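Local atomic coordinates of sensor protein (Vibrio cholerae, PDB entry 3BY9), a protein that senses C4-dicarboxylates such as succinate through this extracytoplasmic sensor domain and probably phosphorylates itself on histidine as the kinase of a two-component system. Residues K29-I33 with V69-A73; F185-L191 with P209-W215. All coordinates share one frame; numbering follows the deposited sequence. Where two conformers were deposited one is given.

Contact 1: residues K29-I33 with V69-A73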
# COMPACT_ATOMS: atom_id res chain seq x y z
N LYS A 29 -9.51 10.27 0.64
CA LYS A 29 -10.58 10.18 -0.35
C LYS A 29 -11.09 8.75 -0.50
O LYS A 29 -12.14 8.53 -1.11
CB LYS A 29 -10.07 10.62 -1.72
CG LYS A 29 -9.63 12.11 -1.75
CD LYS A 29 -8.91 12.41 -3.04
CE LYS A 29 -8.45 13.85 -3.06
NZ LYS A 29 -7.57 14.12 -4.23
N TYR A 30 -10.36 7.80 0.06
CA TYR A 30 -10.73 6.38 -0.11
C TYR A 30 -10.99 5.64 1.20
O TYR A 30 -11.73 4.65 1.25
CB TYR A 30 -9.56 5.65 -0.81
CG TYR A 30 -9.28 6.19 -2.18
CD1 TYR A 30 -9.93 5.68 -3.28
CD2 TYR A 30 -8.40 7.27 -2.37
CE1 TYR A 30 -9.74 6.22 -4.56
CE2 TYR A 30 -8.20 7.81 -3.63
CZ TYR A 30 -8.87 7.29 -4.72
OH TYR A 30 -8.70 7.84 -6.00
N ALA A 31 -10.39 6.11 2.27
CA ALA A 31 -10.41 5.36 3.52
C ALA A 31 -11.78 5.03 4.10
O ALA A 31 -11.93 4.02 4.77
CB ALA A 31 -9.59 6.12 4.60
N HIS A 32 -12.74 5.92 3.89
CA HIS A 32 -14.06 5.77 4.49
C HIS A 32 -15.02 5.10 3.52
O HIS A 32 -16.16 4.86 3.90
CB HIS A 32 -14.65 7.17 4.79
CG HIS A 32 -14.71 8.08 3.59
ND1 HIS A 32 -13.58 8.43 2.87
CD2 HIS A 32 -15.75 8.70 2.98
CE1 HIS A 32 -13.92 9.23 1.87
NE2 HIS A 32 -15.23 9.41 1.91
N ILE A 33 -14.57 4.79 2.32
CA ILE A 33 -15.53 4.24 1.35
C ILE A 33 -16.02 2.84 1.69
O ILE A 33 -17.21 2.55 1.52
CB ILE A 33 -14.98 4.31 -0.11
CG1 ILE A 33 -14.61 5.77 -0.49
CG2 ILE A 33 -16.02 3.72 -1.09
CD1 ILE A 33 -15.83 6.76 -0.42
N VAL A 69 -16.95 6.41 -9.46
CA VAL A 69 -17.17 7.67 -8.71
C VAL A 69 -15.93 8.05 -7.89
O VAL A 69 -15.46 9.22 -7.87
CB VAL A 69 -18.38 7.58 -7.74
CG1 VAL A 69 -18.37 8.82 -6.78
CG2 VAL A 69 -19.67 7.53 -8.50
N ILE A 70 -15.38 7.07 -7.18
CA ILE A 70 -14.22 7.36 -6.33
C ILE A 70 -12.88 7.29 -6.99
O ILE A 70 -11.85 7.64 -6.39
CB ILE A 70 -14.21 6.42 -5.09
CG1 ILE A 70 -13.90 4.98 -5.54
CG2 ILE A 70 -15.60 6.46 -4.38
CD1 ILE A 70 -13.86 4.02 -4.31
N GLN A 71 -12.90 6.89 -8.25
CA GLN A 71 -11.69 6.73 -9.05
C GLN A 71 -10.65 5.84 -8.38
O GLN A 71 -9.49 6.20 -8.26
CB GLN A 71 -11.07 8.11 -9.41
CG GLN A 71 -11.94 8.90 -10.40
CD GLN A 71 -11.93 8.32 -11.81
OE1 GLN A 71 -12.88 7.65 -12.25
NE2 GLN A 71 -10.84 8.59 -12.54
N ALA A 72 -11.10 4.68 -7.90
CA ALA A 72 -10.21 3.69 -7.33
C ALA A 72 -9.79 2.65 -8.39
O ALA A 72 -10.27 2.65 -9.53
CB ALA A 72 -10.88 2.94 -6.17
N ALA A 73 -8.81 1.83 -8.04
CA ALA A 73 -8.41 0.79 -8.98
C ALA A 73 -9.46 -0.30 -9.00
O ALA A 73 -9.93 -0.67 -10.07
CB ALA A 73 -7.06 0.21 -8.59

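Contact 2: residues F185-L191 with P209-W215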
# COMPACT_ATOMS: atom_id res chain seq x y z
N PHE A 185 10.73 -2.58 -4.49
CA PHE A 185 10.89 -3.96 -4.10
C PHE A 185 12.35 -4.36 -3.76
O PHE A 185 12.67 -5.54 -3.78
CB PHE A 185 10.30 -4.92 -5.14
CG PHE A 185 8.86 -4.60 -5.51
CD1 PHE A 185 7.86 -4.59 -4.55
CD2 PHE A 185 8.53 -4.27 -6.82
CE1 PHE A 185 6.53 -4.24 -4.88
CE2 PHE A 185 7.21 -3.93 -7.17
CZ PHE A 185 6.21 -3.91 -6.19
N HIS A 186 13.21 -3.38 -3.48
CA HIS A 186 14.57 -3.67 -3.00
C HIS A 186 14.57 -3.23 -1.54
O HIS A 186 13.82 -2.35 -1.12
CB HIS A 186 15.63 -2.83 -3.70
CG HIS A 186 15.87 -3.21 -5.12
ND1 HIS A 186 14.86 -3.22 -6.08
CD2 HIS A 186 17.00 -3.60 -5.75
CE1 HIS A 186 15.38 -3.59 -7.24
NE2 HIS A 186 16.68 -3.82 -7.07
N SER A 187 15.42 -3.84 -0.74
CA SER A 187 15.52 -3.40 0.65
C SER A 187 16.60 -2.33 0.73
O SER A 187 17.54 -2.33 -0.07
CB SER A 187 15.89 -4.56 1.59
OG SER A 187 17.10 -5.21 1.19
N VAL A 188 16.50 -1.44 1.72
CA VAL A 188 17.49 -0.38 1.81
C VAL A 188 18.84 -0.98 2.16
O VAL A 188 19.87 -0.57 1.61
CB VAL A 188 17.09 0.65 2.89
CG1 VAL A 188 18.26 1.59 3.20
CG2 VAL A 188 15.88 1.46 2.37
N ALA A 189 18.83 -1.94 3.09
CA ALA A 189 20.05 -2.59 3.58
C ALA A 189 19.94 -4.10 3.45
O ALA A 189 18.86 -4.64 3.26
CB ALA A 189 20.27 -2.23 5.07
N ASP A 190 21.07 -4.79 3.62
CA ASP A 190 21.04 -6.24 3.51
C ASP A 190 20.12 -6.90 4.54
O ASP A 190 20.01 -6.44 5.68
CB ASP A 190 22.46 -6.82 3.69
CG ASP A 190 23.45 -6.37 2.63
OD1 ASP A 190 23.06 -5.78 1.61
OD2 ASP A 190 24.66 -6.63 2.83
N LEU A 191 19.46 -7.97 4.09
CA LEU A 191 18.53 -8.75 4.91
C LEU A 191 19.05 -10.19 4.98
O LEU A 191 19.70 -10.69 4.04
CB LEU A 191 17.13 -8.79 4.27
CG LEU A 191 16.41 -7.43 4.28
CD1 LEU A 191 15.07 -7.52 3.52
CD2 LEU A 191 16.16 -7.03 5.70
N PRO A 209 11.67 -11.12 -5.98
CA PRO A 209 12.97 -11.31 -5.35
C PRO A 209 13.13 -9.94 -4.68
O PRO A 209 12.65 -8.92 -5.20
CB PRO A 209 13.91 -11.43 -6.54
CG PRO A 209 13.08 -12.19 -7.53
CD PRO A 209 11.69 -11.54 -7.39
N ILE A 210 13.75 -9.91 -3.51
CA ILE A 210 13.94 -8.65 -2.82
C ILE A 210 15.47 -8.44 -2.76
O ILE A 210 16.12 -8.85 -1.82
CB ILE A 210 13.40 -8.74 -1.40
CG1 ILE A 210 11.91 -9.18 -1.43
CG2 ILE A 210 13.58 -7.40 -0.65
CD1 ILE A 210 10.92 -8.15 -2.03
N PRO A 211 16.05 -7.79 -3.77
CA PRO A 211 17.50 -7.58 -3.72
C PRO A 211 17.76 -6.46 -2.75
O PRO A 211 16.85 -5.71 -2.38
CB PRO A 211 17.87 -7.11 -5.14
CG PRO A 211 16.68 -7.36 -5.97
CD PRO A 211 15.48 -7.33 -5.05
N SER A 212 19.03 -6.30 -2.38
CA SER A 212 19.41 -5.24 -1.45
C SER A 212 20.09 -4.07 -2.15
O SER A 212 20.90 -4.28 -3.06
CB SER A 212 20.38 -5.79 -0.42
OG SER A 212 20.87 -4.71 0.38
N LEU A 213 19.76 -2.84 -1.74
CA LEU A 213 20.40 -1.64 -2.31
C LEU A 213 21.78 -1.46 -1.67
O LEU A 213 22.58 -0.62 -2.12
CB LEU A 213 19.53 -0.41 -2.08
CG LEU A 213 18.20 -0.47 -2.85
CD1 LEU A 213 17.29 0.65 -2.38
CD2 LEU A 213 18.43 -0.39 -4.35
N GLY A 214 22.01 -2.18 -0.57
CA GLY A 214 23.31 -2.19 0.06
C GLY A 214 23.77 -0.98 0.82
O GLY A 214 24.97 -0.82 1.02
N TRP A 215 22.84 -0.13 1.26
CA TRP A 215 23.26 1.06 2.01
C TRP A 215 23.47 0.69 3.47
O TRP A 215 22.86 -0.28 3.96
CB TRP A 215 22.18 2.16 1.95
CG TRP A 215 22.29 3.09 0.76
CD1 TRP A 215 23.37 3.85 0.41
CD2 TRP A 215 21.25 3.42 -0.17
NE1 TRP A 215 23.06 4.64 -0.69
CE2 TRP A 215 21.77 4.40 -1.05
CE3 TRP A 215 19.92 2.99 -0.33
CZ2 TRP A 215 21.00 4.96 -2.09
CZ3 TRP A 215 19.15 3.56 -1.36
CH2 TRP A 215 19.71 4.52 -2.22
O HOH W 1 17.33 -7.92 0.49
O HOH W 2 23.41 -3.04 3.81

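Contact 1: residues K29-I33 with V69-A73
The Y30 ring meets the turn I70-A72 with its hydroxyl and the CE1 side of the ring. Q71 O, Q71 C and A72 N lie at the ring edge, near its plane. I70 O and A72 CA approach obliquely.

Y30 OH donates a hydrogen bond to Q71 O at 2.9 Å. The donor stands 60° out of the carbonyl plane, away from the lone-pair directions. I70 O comes within 3.1 Å of Y30 CE1, and A72 CB packs 3.8 Å from that same ring carbon.

Q71 has positive phi. It is the C-prime residue of a Schellman motif that ends helix 53-70. The tyrosine therefore bonds to a carbonyl of the turn that ends the helix.

I33 and I70 lie alongside each other, running opposite ways. With CG1 of I33 at chi1 -57°, its CG2 branch is left anti to N and meets I70 CD1 at 3.9 Å. I33 CD1 lies 4.0 Å from I70 CG2. A type I turn, closed by I33 N to Y30 O, has these two contact residues, Y30 and I33, at its ends.

Side chains of strand 141-150 pack against the contact: Y30 touches M150, while I33, I70 and A72 touch V148. The contact thus joins the linker between helices 5-27 and 33-38 to the end of helix 53-70, against the sheet that carries K149 of the succinate site.

Contact 2: residues F185-L191 with P209-W215
Two side-chain torsions bring S212 and D190 together. S212 OG points anti to the backbone N (chi1 173°), and D190 CG lies beside its own N (chi1 -63°). This brings S212 OG to 2.7 Å from D190 OD1, to which it donates. The carboxylate uses its anti lone pair, away from the other oxygen. S212 OG also accepts from G214 N, which makes an ST turn. Positive phi at G214 suits a glycine.

The two loops run side by side in the same direction. S187 and S212 form a single parallel beta bridge: S187 N bonds to P211 O at 2.9 Å, and L213 N to S187 O at 2.8 Å. W215 N then bonds to V188 O at 3.0 Å. S187 OG donates to A189 O and accepts from a water that also donates to I210 O. A second water links D190 N with W215 O.

P211 CG sits over one face of the H186 ring, 3.9 Å from its centroid, as a CH-pi contact. L213 crosses H186 at about a right angle, with CG 3.6 Å from H186 CB. H186 ND1 is held by L184 O.

F185 O is buried without a hydrogen-bond partner; I210 CA approaches it at 3.5 Å. V188 CG1 packs 4.1 Å from W215 CE3. W215 NE1 bonds to D236 O, and its ring meets W183 edge-to-face. L191 and I210 both rest on L196 of helix 193-202.

Overall arrangement
The chain starts with the long helix 5-27. Contact 1 then closes a loop of 35 residues, mostly helical, that ends as helix 53-70 leads into strand 74-79. The five-stranded sheet of the succinate-binding part follows. Helix 153-157 leads on to the second part, with its four-stranded sheet. There contact 2 closes a shorter loop around helix 193-202, before strand 223-226. The two are in series and neither nest nor cross. The centres of contacts 1 and 2 are about 32 Å apart, on opposite sides of the chain's centre. Contact 1 ties the linker after helix 5-27 to the end of helix 53-70, beside the first sheet; contact 2 joins the chain before and after helix 193-202.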